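Local coordinates for protein homoserine kinase (Listeria monocytogenes, PDB 3HUL) that probably catalyses the ATP-dependent phosphorylation of L-homoserine to O-phospho-L-homoserine, a step in threonine biosynthesis, as a member of the GHMP kinase family, at residues A[108-113]-A[129-134]; A[95-100]-A[114-119]; A[228-233]-A[240-245]. All coordinates share one frame; numbering follows the deposited sequence.

Interaction 1 (A[108-113]-A[129-134]); sequences LSKEEK and PAVLGN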
ATOM      1  N   LEU A 108     -23.876 -17.662   1.927  1.00 34.58           N
ATOM      2  CA  LEU A 108     -22.719 -17.434   2.793  1.00 34.52           C
ATOM      3  C   LEU A 108     -21.860 -16.313   2.243  1.00 34.35           C
ATOM      4  O   LEU A 108     -21.740 -16.160   1.032  1.00 34.61           O
ATOM      5  CB  LEU A 108     -21.884 -18.706   2.904  1.00 34.40           C
ATOM      6  CG  LEU A 108     -22.639 -19.888   3.513  1.00 33.61           C
ATOM      7  CD1 LEU A 108     -21.890 -21.176   3.252  1.00 33.56           C
ATOM      8  CD2 LEU A 108     -22.848 -19.659   4.971  1.00 32.79           C
ATOM      9  N   SER A 109     -21.316 -15.498   3.132  1.00 34.67           N
ATOM     10  CA  SER A 109     -20.308 -14.519   2.760  1.00 34.97           C
ATOM     11  C   SER A 109     -18.969 -15.218   2.449  1.00 35.32           C
ATOM     12  O   SER A 109     -18.720 -16.359   2.897  1.00 33.98           O
ATOM     13  CB  SER A 109     -20.114 -13.548   3.917  1.00 34.83           C
ATOM     14  OG  SER A 109     -19.614 -14.252   5.033  1.00 36.24           O
ATOM     15  N   LYS A 110     -18.121 -14.526   1.681  1.00 35.77           N
ATOM     16  CA  LYS A 110     -16.746 -14.957   1.427  1.00 36.67           C
ATOM     17  C   LYS A 110     -16.039 -15.288   2.746  1.00 36.26           C
ATOM     18  O   LYS A 110     -15.388 -16.312   2.872  1.00 35.27           O
ATOM     19  CB  LYS A 110     -15.991 -13.876   0.648  1.00 36.92           C
ATOM     20  CG  LYS A 110     -16.185 -13.955  -0.865  1.00 39.93           C
ATOM     21  CD  LYS A 110     -16.004 -12.592  -1.586  1.00 45.05           C
ATOM     22  CE  LYS A 110     -14.869 -11.724  -0.991  1.00 46.68           C
ATOM     23  NZ  LYS A 110     -15.271 -10.921   0.226  1.00 48.85           N
ATOM     24  N   GLU A 111     -16.226 -14.422   3.738  1.00 36.87           N
ATOM     25  CA  GLU A 111     -15.657 -14.623   5.062  1.00 37.65           C
ATOM     26  C   GLU A 111     -16.059 -15.987   5.647  1.00 36.59           C
ATOM     27  O   GLU A 111     -15.208 -16.723   6.176  1.00 36.78           O
ATOM     28  CB  GLU A 111     -16.099 -13.495   6.002  1.00 38.26           C
ATOM     29  CG  GLU A 111     -15.634 -12.076   5.598  1.00 42.81           C
ATOM     30  CD  GLU A 111     -16.502 -11.366   4.519  1.00 46.53           C
ATOM     31  OE1 GLU A 111     -17.588 -11.851   4.154  1.00 46.57           O
ATOM     32  OE2 GLU A 111     -16.083 -10.289   4.034  1.00 49.99           O
ATOM     33  N   GLU A 112     -17.349 -16.321   5.548  1.00 35.14           N
ATOM     34  CA  GLU A 112     -17.877 -17.579   6.134  1.00 33.94           C
ATOM     35  C   GLU A 112     -17.354 -18.774   5.361  1.00 31.75           C
ATOM     36  O   GLU A 112     -16.995 -19.777   5.947  1.00 31.33           O
ATOM     37  CB  GLU A 112     -19.422 -17.602   6.163  1.00 33.84           C
ATOM     38  CG  GLU A 112     -20.052 -16.729   7.271  1.00 37.06           C
ATOM     39  CD  GLU A 112     -21.592 -16.667   7.160  1.00 41.66           C
ATOM     40  OE1 GLU A 112     -22.262 -17.519   7.802  1.00 43.97           O
ATOM     41  OE2 GLU A 112     -22.122 -15.802   6.413  1.00 40.01           O
ATOM     42  N   LYS A 113     -17.293 -18.641   4.042  1.00 30.39           N
ATOM     43  CA  LYS A 113     -16.753 -19.694   3.189  1.00 29.49           C
ATOM     44  C   LYS A 113     -15.306 -20.038   3.534  1.00 28.28           C
ATOM     45  O   LYS A 113     -14.928 -21.215   3.498  1.00 27.16           O
ATOM     46  CB  LYS A 113     -16.848 -19.310   1.724  1.00 28.72           C
ATOM     47  CG  LYS A 113     -18.263 -19.239   1.176  1.00 32.37           C
ATOM     48  CD  LYS A 113     -18.244 -18.741  -0.281  1.00 32.71           C
ATOM     49  CE  LYS A 113     -19.632 -18.267  -0.705  1.00 35.54           C
ATOM     50  NZ  LYS A 113     -19.613 -17.777  -2.116  1.00 37.19           N
ATOM     51  N   PRO A 129      -6.899 -18.064  -0.201  1.00 21.16           N
ATOM     52  CA  PRO A 129      -6.682 -17.592  -1.584  1.00 21.30           C
ATOM     53  C   PRO A 129      -7.575 -18.304  -2.635  1.00 22.26           C
ATOM     54  O   PRO A 129      -7.906 -17.694  -3.652  1.00 23.41           O
ATOM     55  CB  PRO A 129      -5.178 -17.841  -1.838  1.00 20.83           C
ATOM     56  CG  PRO A 129      -4.698 -18.678  -0.740  1.00 20.09           C
ATOM     57  CD  PRO A 129      -5.674 -18.623   0.406  1.00 20.76           C
ATOM     58  N   ALA A 130      -7.989 -19.557  -2.392  1.00 21.53           N
ATOM     59  CA  ALA A 130      -8.923 -20.215  -3.315  1.00 21.95           C
ATOM     60  C   ALA A 130     -10.260 -19.473  -3.353  1.00 21.76           C
ATOM     61  O   ALA A 130     -10.861 -19.319  -4.409  1.00 22.58           O
ATOM     62  CB  ALA A 130      -9.126 -21.709  -2.954  1.00 21.16           C
ATOM     63  N   VAL A 131     -10.705 -18.981  -2.207  1.00 22.20           N
ATOM     64  CA  VAL A 131     -11.922 -18.171  -2.162  1.00 22.62           C
ATOM     65  C   VAL A 131     -11.691 -16.712  -2.573  1.00 22.63           C
ATOM     66  O   VAL A 131     -12.492 -16.144  -3.278  1.00 23.05           O
ATOM     67  CB  VAL A 131     -12.543 -18.194  -0.757  1.00 23.10           C
ATOM     68  CG1 VAL A 131     -13.806 -17.281  -0.695  1.00 24.04           C
ATOM     69  CG2 VAL A 131     -12.893 -19.611  -0.368  1.00 21.77           C
ATOM     70  N   LEU A 132     -10.592 -16.101  -2.141  1.00 23.12           N
ATOM     71  CA  LEU A 132     -10.465 -14.630  -2.196  1.00 22.89           C
ATOM     72  C   LEU A 132      -9.670 -14.170  -3.393  1.00 23.15           C
ATOM     73  O   LEU A 132      -9.814 -13.041  -3.853  1.00 23.56           O
ATOM     74  CB  LEU A 132      -9.817 -14.134  -0.927  1.00 23.32           C
ATOM     75  CG  LEU A 132     -10.627 -14.565   0.303  1.00 24.02           C
ATOM     76  CD1 LEU A 132      -9.885 -14.124   1.516  1.00 20.61           C
ATOM     77  CD2 LEU A 132     -12.072 -13.977   0.255  1.00 22.93           C
ATOM     78  N   GLY A 133      -8.848 -15.077  -3.911  1.00 22.59           N
ATOM     79  CA  GLY A 133      -8.015 -14.781  -5.051  1.00 21.97           C
ATOM     80  C   GLY A 133      -6.731 -14.114  -4.577  1.00 21.25           C
ATOM     81  O   GLY A 133      -6.629 -13.637  -3.449  1.00 20.14           O
ATOM     82  N   ASN A 134      -5.757 -14.100  -5.471  1.00 20.79           N
ATOM     83  CA  ASN A 134      -4.503 -13.424  -5.254  1.00 21.29           C
ATOM     84  C   ASN A 134      -3.708 -13.965  -4.060  1.00 20.57           C
ATOM     85  O   ASN A 134      -3.641 -15.173  -3.849  1.00 21.30           O
ATOM     86  CB  ASN A 134      -4.747 -11.906  -5.163  1.00 21.17           C
ATOM     87  CG  ASN A 134      -3.754 -11.137  -5.968  1.00 22.76           C
ATOM     88  OD1 ASN A 134      -2.545 -11.353  -5.838  1.00 24.09           O
ATOM     89  ND2 ASN A 134      -4.244 -10.252  -6.826  1.00 23.18           N
TER
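No flat side-chain group takes part where Lys110 meets Val131 and Leu132; the Lys110 carbonyl oxygen has Val131 CG1 beside it, 4.0 Å from Lys110 O. The contact packs the first turn of helix 110-121, which opens with a capping box, against the last turn of helix 127-132. Both helices belong to the GHMP kinase N-terminal region.

The carbon chain of Lys110 and the methyls of Val131 and Leu132 meet. A bend at chi3 (38°) brings Lys110 CE back toward Leu132. Leu132 CD2 therefore meets two carbons of one lysine, 3.9 Å from Lys110 CB and 3.8 Å from Lys110 CE. Between them, Lys110 CG turns to Val131, 4.1 Å from its CG1. Val131 sends this methyl anti to its own backbone N (chi1 178°), and Lys113 CB borders the same methyl. The far end of Lys113 leads away and makes a salt bridge to Glu98 of helix 88-103. Lys110 NZ is in a long salt bridge with Glu111 OE2.

Val131 and Leu132 are buried, while Lys110 is exposed. The carbon chain of Lys110 crosses the two buried side chains at a slant, on the exposed side of the contact. Val114 and Val94 also pack on Val131, and Tyr147 of strand 144-150 adjoins Leu132. The side chain of Val131 is about 8 Å from that of Ser90, in the predicted ATP site.

Gly133, with positive phi, is the first residue to leave helix 127-132. In the capping box, Ser109 N donates weakly to Glu112 OE2, and Glu112 N donates to Ser109 OG at 3.1 Å.

Interaction 2 (A[95-100]-A[114-119]); sequences AGIELA and VRIAAE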
ATOM      1  N   ALA A  95     -14.971 -25.958  -3.783  1.00 25.08           N
ATOM      2  CA  ALA A  95     -16.001 -26.259  -4.779  1.00 26.28           C
ATOM      3  C   ALA A  95     -17.278 -26.868  -4.163  1.00 27.06           C
ATOM      4  O   ALA A  95     -18.394 -26.525  -4.574  1.00 28.16           O
ATOM      5  CB  ALA A  95     -15.437 -27.166  -5.847  1.00 25.35           C
ATOM      6  N   GLY A  96     -17.109 -27.742  -3.168  1.00 27.31           N
ATOM      7  CA  GLY A  96     -18.232 -28.330  -2.451  1.00 28.13           C
ATOM      8  C   GLY A  96     -18.985 -27.311  -1.645  1.00 28.75           C
ATOM      9  O   GLY A  96     -20.213 -27.345  -1.561  1.00 29.02           O
ATOM     10  N   ILE A  97     -18.250 -26.388  -1.042  1.00 29.20           N
ATOM     11  CA  ILE A  97     -18.876 -25.282  -0.345  1.00 29.69           C
ATOM     12  C   ILE A  97     -19.727 -24.435  -1.309  1.00 30.34           C
ATOM     13  O   ILE A  97     -20.861 -24.065  -0.984  1.00 30.02           O
ATOM     14  CB  ILE A  97     -17.830 -24.445   0.362  1.00 29.91           C
ATOM     15  CG1 ILE A  97     -17.212 -25.265   1.502  1.00 30.01           C
ATOM     16  CG2 ILE A  97     -18.423 -23.149   0.906  1.00 29.25           C
ATOM     17  CD1 ILE A  97     -15.884 -24.666   2.042  1.00 30.04           C
ATOM     18  N   GLU A  98     -19.191 -24.157  -2.495  1.00 30.79           N
ATOM     19  CA  GLU A  98     -19.906 -23.325  -3.477  1.00 31.40           C
ATOM     20  C   GLU A  98     -21.141 -24.067  -3.990  1.00 31.69           C
ATOM     21  O   GLU A  98     -22.197 -23.465  -4.191  1.00 31.05           O
ATOM     22  CB  GLU A  98     -18.996 -22.976  -4.650  1.00 30.93           C
ATOM     23  CG  GLU A  98     -17.851 -22.054  -4.267  1.00 32.71           C
ATOM     24  CD  GLU A  98     -18.268 -20.602  -4.226  1.00 33.85           C
ATOM     25  OE1 GLU A  98     -19.332 -20.264  -3.672  1.00 34.42           O
ATOM     26  OE2 GLU A  98     -17.519 -19.778  -4.767  1.00 40.13           O
ATOM     27  N   LEU A  99     -20.997 -25.375  -4.202  1.00 32.19           N
ATOM     28  CA  LEU A  99     -22.143 -26.210  -4.583  1.00 33.17           C
ATOM     29  C   LEU A  99     -23.300 -26.101  -3.572  1.00 33.22           C
ATOM     30  O   LEU A  99     -24.424 -25.769  -3.943  1.00 33.57           O
ATOM     31  CB  LEU A  99     -21.706 -27.663  -4.777  1.00 33.11           C
ATOM     32  CG  LEU A  99     -22.690 -28.645  -5.403  1.00 34.02           C
ATOM     33  CD1 LEU A  99     -22.889 -28.373  -6.886  1.00 32.34           C
ATOM     34  CD2 LEU A  99     -22.163 -30.062  -5.182  1.00 33.71           C
ATOM     35  N   ALA A 100     -23.006 -26.330  -2.298  1.00 33.20           N
ATOM     36  CA  ALA A 100     -24.024 -26.320  -1.268  1.00 33.42           C
ATOM     37  C   ALA A 100     -24.626 -24.934  -1.119  1.00 34.08           C
ATOM     38  O   ALA A 100     -25.856 -24.772  -0.951  1.00 33.82           O
ATOM     39  CB  ALA A 100     -23.434 -26.774   0.060  1.00 33.12           C
ATOM     40  N   VAL A 114     -14.507 -19.002   3.829  1.00 27.81           N
ATOM     41  CA  VAL A 114     -13.115 -19.187   4.218  1.00 27.60           C
ATOM     42  C   VAL A 114     -13.115 -19.867   5.562  1.00 27.83           C
ATOM     43  O   VAL A 114     -12.428 -20.886   5.732  1.00 27.04           O
ATOM     44  CB  VAL A 114     -12.265 -17.855   4.277  1.00 27.40           C
ATOM     45  CG1 VAL A 114     -10.903 -18.110   4.909  1.00 25.71           C
ATOM     46  CG2 VAL A 114     -12.078 -17.261   2.883  1.00 27.60           C
ATOM     47  N   ARG A 115     -13.882 -19.314   6.514  1.00 28.40           N
ATOM     48  CA  ARG A 115     -13.922 -19.917   7.845  1.00 28.96           C
ATOM     49  C   ARG A 115     -14.222 -21.403   7.744  1.00 28.63           C
ATOM     50  O   ARG A 115     -13.578 -22.217   8.419  1.00 28.93           O
ATOM     51  CB  ARG A 115     -14.933 -19.252   8.800  1.00 29.61           C
ATOM     52  CG  ARG A 115     -14.947 -19.996  10.158  1.00 31.90           C
ATOM     53  CD  ARG A 115     -16.241 -19.939  10.966  1.00 37.60           C
ATOM     54  NE  ARG A 115     -17.499 -20.231  10.265  1.00 39.44           N
ATOM     55  CZ  ARG A 115     -18.115 -21.418  10.223  1.00 40.21           C
ATOM     56  NH1 ARG A 115     -17.590 -22.504  10.787  1.00 40.65           N
ATOM     57  NH2 ARG A 115     -19.274 -21.520   9.597  1.00 41.13           N
ATOM     58  N   ILE A 116     -15.181 -21.748   6.883  1.00 28.02           N
ATOM     59  CA  ILE A 116     -15.692 -23.119   6.788  1.00 27.86           C
ATOM     60  C   ILE A 116     -14.670 -24.032   6.138  1.00 27.58           C
ATOM     61  O   ILE A 116     -14.436 -25.154   6.599  1.00 27.28           O
ATOM     62  CB  ILE A 116     -17.033 -23.178   5.999  1.00 27.63           C
ATOM     63  CG1 ILE A 116     -18.175 -22.550   6.829  1.00 28.84           C
ATOM     64  CG2 ILE A 116     -17.355 -24.611   5.555  1.00 26.29           C
ATOM     65  CD1 ILE A 116     -19.421 -22.187   6.022  1.00 28.67           C
ATOM     66  N   ALA A 117     -14.053 -23.540   5.069  1.00 27.37           N
ATOM     67  CA  ALA A 117     -13.038 -24.320   4.361  1.00 27.74           C
ATOM     68  C   ALA A 117     -11.796 -24.558   5.220  1.00 27.54           C
ATOM     69  O   ALA A 117     -11.182 -25.632   5.154  1.00 27.80           O
ATOM     70  CB  ALA A 117     -12.668 -23.652   3.020  1.00 27.14           C
ATOM     71  N   ALA A 118     -11.444 -23.568   6.030  1.00 27.82           N
ATOM     72  CA  ALA A 118     -10.242 -23.654   6.872  1.00 29.36           C
ATOM     73  C   ALA A 118     -10.451 -24.650   8.026  1.00 29.65           C
ATOM     74  O   ALA A 118      -9.560 -25.440   8.350  1.00 29.45           O
ATOM     75  CB  ALA A 118      -9.858 -22.256   7.412  1.00 29.48           C
ATOM     76  N   GLU A 119     -11.650 -24.619   8.609  1.00 30.39           N
ATOM     77  CA  GLU A 119     -12.073 -25.598   9.624  1.00 31.20           C
ATOM     78  C   GLU A 119     -11.999 -27.029   9.075  1.00 30.78           C
ATOM     79  O   GLU A 119     -11.533 -27.935   9.761  1.00 30.37           O
ATOM     80  CB  GLU A 119     -13.484 -25.245  10.087  1.00 31.46           C
ATOM     81  CG  GLU A 119     -14.007 -25.974  11.312  1.00 36.48           C
ATOM     82  CD  GLU A 119     -15.376 -25.418  11.762  1.00 41.39           C
ATOM     83  OE1 GLU A 119     -15.501 -24.174  11.970  1.00 41.75           O
ATOM     84  OE2 GLU A 119     -16.327 -26.228  11.899  1.00 42.36           O
TER
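Helices 88-103 and 110-121 come nearest in these segments at Ile97 and Ala117, whose CA atoms are 7.6 Å apart. No hydrogen bond joins the two segments. The contact is hydrophobic and small, and one isoleucine carries the 95-100 side of it.

Ile97 points its longer branch at the other helix. CG1 is anti to the carbonyl carbon (chi1 -67°) and the chain is extended beyond it, which carries CD1 right up to the facing backbone. Ile97 CD1 lies 3.5 Å from Ala117 CB and 3.7 Å from Ala117 CA. The tip therefore rests on the short side chain of the alanine and on the main chain beneath it. Ile116 closes in from beside Ala117. Its CG2 methyl is 3.8 Å from Ile97 CD1 and also touches Ile97 CG1, so the branch is met along its length as well as at its end. The two isoleucine side chains cross at a slant.

Within 114-119, Ile116 CG1 lies over one face of the Arg115 guanidinium, 3.1 Å above its plane and toward the rim. Glu119 OE1 sits at the edge of that group, in plane. The Arg115 NH1 to Glu119 OE1 salt bridge is 2.9 Å long, though its hydrogen bond is bent and weak.

In this part of the GHMP kinase N-terminal region, Ile97 also touches Thr61 and Leu65 of helix 57-65, so it sits between two helices. Ala117 touches Val127 of helix 127-132. Ala118 and Arg115 touch Asp145 of strand 144-150.

Interaction 3 (A[228-233]-A[240-245]); sequences AQIRDV and YAACLS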
ATOM      1  N   ALA A 228      18.808 -27.005  -5.765  1.00 39.92           N
ATOM      2  CA  ALA A 228      19.996 -26.151  -5.900  1.00 39.86           C
ATOM      3  C   ALA A 228      20.285 -25.827  -7.360  1.00 39.72           C
ATOM      4  O   ALA A 228      20.619 -24.687  -7.691  1.00 40.42           O
ATOM      5  CB  ALA A 228      21.216 -26.803  -5.247  1.00 39.69           C
ATOM      6  N   GLN A 229      20.136 -26.836  -8.226  1.00 38.20           N
ATOM      7  CA  GLN A 229      20.403 -26.719  -9.654  1.00 36.72           C
ATOM      8  C   GLN A 229      19.360 -25.825 -10.335  1.00 35.39           C
ATOM      9  O   GLN A 229      19.699 -24.990 -11.160  1.00 34.07           O
ATOM     10  CB  GLN A 229      20.411 -28.127 -10.282  1.00 37.22           C
ATOM     11  CG  GLN A 229      20.317 -28.200 -11.808  1.00 38.46           C
ATOM     12  CD  GLN A 229      19.890 -29.585 -12.300  1.00 42.84           C
ATOM     13  OE1 GLN A 229      19.099 -30.273 -11.646  1.00 44.97           O
ATOM     14  NE2 GLN A 229      20.403 -29.991 -13.454  1.00 41.72           N
ATOM     15  N   ILE A 230      18.091 -26.032  -9.983  1.00 34.59           N
ATOM     16  CA  ILE A 230      16.998 -25.208 -10.471  1.00 33.76           C
ATOM     17  C   ILE A 230      17.208 -23.745 -10.041  1.00 33.87           C
ATOM     18  O   ILE A 230      17.139 -22.852 -10.877  1.00 33.99           O
ATOM     19  CB  ILE A 230      15.624 -25.755 -10.003  1.00 33.87           C
ATOM     20  CG1 ILE A 230      15.304 -27.052 -10.751  1.00 30.96           C
ATOM     21  CG2 ILE A 230      14.497 -24.690 -10.184  1.00 32.57           C
ATOM     22  CD1 ILE A 230      14.071 -27.785 -10.245  1.00 29.02           C
ATOM     23  N   ARG A 231      17.507 -23.528  -8.762  1.00 33.65           N
ATOM     24  CA  ARG A 231      17.900 -22.211  -8.237  1.00 34.21           C
ATOM     25  C   ARG A 231      19.019 -21.540  -9.013  1.00 34.36           C
ATOM     26  O   ARG A 231      18.876 -20.400  -9.465  1.00 34.08           O
ATOM     27  CB  ARG A 231      18.331 -22.307  -6.770  1.00 34.01           C
ATOM     28  CG  ARG A 231      17.238 -22.015  -5.824  1.00 33.61           C
ATOM     29  CD  ARG A 231      17.572 -22.295  -4.360  1.00 33.39           C
ATOM     30  NE  ARG A 231      16.303 -22.457  -3.655  1.00 33.81           N
ATOM     31  CZ  ARG A 231      16.107 -23.139  -2.532  1.00 34.57           C
ATOM     32  NH1 ARG A 231      17.105 -23.771  -1.941  1.00 35.94           N
ATOM     33  NH2 ARG A 231      14.891 -23.200  -2.009  1.00 35.91           N
ATOM     34  N   ASP A 232      20.141 -22.251  -9.154  1.00 34.87           N
ATOM     35  CA  ASP A 232      21.320 -21.726  -9.857  1.00 34.69           C
ATOM     36  C   ASP A 232      20.949 -21.192 -11.218  1.00 33.34           C
ATOM     37  O   ASP A 232      21.265 -20.057 -11.551  1.00 33.53           O
ATOM     38  CB  ASP A 232      22.389 -22.812 -10.037  1.00 36.29           C
ATOM     39  CG  ASP A 232      23.136 -23.116  -8.760  1.00 39.70           C
ATOM     40  OD1 ASP A 232      23.034 -22.330  -7.795  1.00 44.41           O
ATOM     41  OD2 ASP A 232      23.827 -24.158  -8.722  1.00 45.08           O
ATOM     42  N   VAL A 233      20.242 -22.016 -11.980  1.00 31.31           N
ATOM     43  CA  VAL A 233      19.818 -21.682 -13.334  1.00 29.63           C
ATOM     44  C   VAL A 233      18.811 -20.529 -13.412  1.00 28.58           C
ATOM     45  O   VAL A 233      18.983 -19.600 -14.203  1.00 27.45           O
ATOM     46  CB  VAL A 233      19.224 -22.930 -14.013  1.00 29.02           C
ATOM     47  CG1 VAL A 233      18.519 -22.559 -15.323  1.00 27.34           C
ATOM     48  CG2 VAL A 233      20.330 -23.999 -14.184  1.00 30.50           C
ATOM     49  N   TYR A 240      13.473 -14.750  -8.863  1.00 24.59           N
ATOM     50  CA  TYR A 240      13.533 -14.396  -7.439  1.00 23.69           C
ATOM     51  C   TYR A 240      13.898 -15.543  -6.524  1.00 23.80           C
ATOM     52  O   TYR A 240      14.601 -15.361  -5.535  1.00 24.20           O
ATOM     53  CB  TYR A 240      12.189 -13.832  -6.996  1.00 24.01           C
ATOM     54  CG  TYR A 240      11.666 -12.731  -7.883  1.00 22.65           C
ATOM     55  CD1 TYR A 240      12.448 -11.604  -8.154  1.00 22.97           C
ATOM     56  CD2 TYR A 240      10.369 -12.792  -8.410  1.00 22.09           C
ATOM     57  CE1 TYR A 240      11.970 -10.571  -8.982  1.00 24.25           C
ATOM     58  CE2 TYR A 240       9.864 -11.742  -9.237  1.00 20.60           C
ATOM     59  CZ  TYR A 240      10.667 -10.654  -9.508  1.00 23.38           C
ATOM     60  OH  TYR A 240      10.188  -9.626 -10.291  1.00 25.84           O
ATOM     61  N   ALA A 241      13.412 -16.732  -6.848  1.00 23.81           N
ATOM     62  CA  ALA A 241      13.409 -17.832  -5.895  1.00 24.50           C
ATOM     63  C   ALA A 241      12.861 -19.099  -6.556  1.00 24.24           C
ATOM     64  O   ALA A 241      12.115 -19.020  -7.522  1.00 23.04           O
ATOM     65  CB  ALA A 241      12.520 -17.460  -4.694  1.00 24.20           C
ATOM     66  N   ALA A 242      13.231 -20.244  -6.004  1.00 24.89           N
ATOM     67  CA  ALA A 242      12.637 -21.527  -6.353  1.00 26.53           C
ATOM     68  C   ALA A 242      12.335 -22.216  -5.016  1.00 27.51           C
ATOM     69  O   ALA A 242      13.213 -22.306  -4.149  1.00 28.08           O
ATOM     70  CB  ALA A 242      13.603 -22.383  -7.227  1.00 26.35           C
ATOM     71  N   CYS A 243      11.093 -22.666  -4.855  1.00 28.35           N
ATOM     72  CA  CYS A 243      10.635 -23.262  -3.608  1.00 30.74           C
ATOM     73  C   CYS A 243       9.745 -24.439  -3.882  1.00 30.40           C
ATOM     74  O   CYS A 243       9.038 -24.482  -4.906  1.00 30.68           O
ATOM     75  CB  CYS A 243       9.782 -22.251  -2.834  1.00 31.03           C
ATOM     76  SG  CYS A 243      10.597 -20.698  -2.632  1.00 38.32           S
ATOM     77  N   LEU A 244       9.726 -25.378  -2.949  1.00 30.31           N
ATOM     78  CA  LEU A 244       8.589 -26.288  -2.887  1.00 30.48           C
ATOM     79  C   LEU A 244       7.274 -25.507  -2.784  1.00 29.55           C
ATOM     80  O   LEU A 244       7.195 -24.472  -2.101  1.00 28.69           O
ATOM     81  CB  LEU A 244       8.727 -27.275  -1.736  1.00 30.53           C
ATOM     82  CG  LEU A 244       9.849 -28.287  -1.928  1.00 32.85           C
ATOM     83  CD1 LEU A 244      10.064 -29.035  -0.598  1.00 35.15           C
ATOM     84  CD2 LEU A 244       9.528 -29.248  -3.073  1.00 33.13           C
ATOM     85  N   SER A 245       6.276 -25.987  -3.522  1.00 29.13           N
ATOM     86  CA  SER A 245       4.904 -25.525  -3.395  1.00 29.13           C
ATOM     87  C   SER A 245       4.230 -26.299  -2.251  1.00 29.78           C
ATOM     88  O   SER A 245       4.078 -27.519  -2.331  1.00 29.69           O
ATOM     89  CB  SER A 245       4.173 -25.773  -4.706  1.00 28.51           C
ATOM     90  OG  SER A 245       2.892 -25.189  -4.685  1.00 27.40           O
TER
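Arg231 reaches from helix 227-235 to the backbone of Ala242 on strand 241-244. Its first torsion lies off the usual values (chi1 -94°), and from CB the chain runs extended through CG and CD to NE. CG passes Ala242 CB at 3.9 Å. CD then carries the chain past this methyl to the carbonyl. The one N-H of NE is shared between Glu211 OE2, its salt-bridge partner, and Ala242 O. The bond from NE to Ala242 O is 3.1 Å long and bent (139°), consistent with this sharing. CZ lies 3.4 Å from Ala242 O. NH2 gives the straighter bond to Ala242 O, at 2.9 Å and 147°, and comes nearly along the C=O direction. The guanidinium thus grips one oxygen side-on with two nitrogens, the oxygen near its plane at the edge. Glu211 OE2 accepts from Ala242 N as well.

The four-stranded antiparallel sheet here has the strand order 2-3-1-4 of a ferredoxin-like fold, consistent with the C-terminal domain of GHMP kinases. Strand 241-244 is its outermost strand on one side within the chain. Ala241 and Cys243 bond to strand 251-255, whereas Ala242 N and O are taken by Glu211 and Arg231. A classic beta bulge, in which Tyr240 and Ala241 both face Phe254, marks the start of the strand.

Ala242 points its methyl toward the helix. There Ile230 CG2 meets Ala242 CB at 3.9 Å, so the methyl touches two neighbouring helix residues. Ile230 also reaches Val253 of the adjoining strand. Cys243 points away from the helix, and its side chain touches Met210 of helix 203-210.

How the interactions relate
Interactions 1 and 2 are neighbours, with centres about 9 Å apart. They share helix 110-121, and their segments alternate along the chain. They touch directly: Leu108 packs on Ile116, and Lys113 O lies near Ile97 CD1. Helices 88-103, 110-121 and 127-132 thus form one cluster. Interaction 3 comes later in the chain, in the C-terminal region of the kinase. Its centre is about 30 Å from that of interaction 1 and about 33 Å from that of interaction 2, across the chain's centre. Two contacts therefore pack helices in the N-terminal region near the predicted ATP site, while the third joins a helix to the sheet of the C-terminal region.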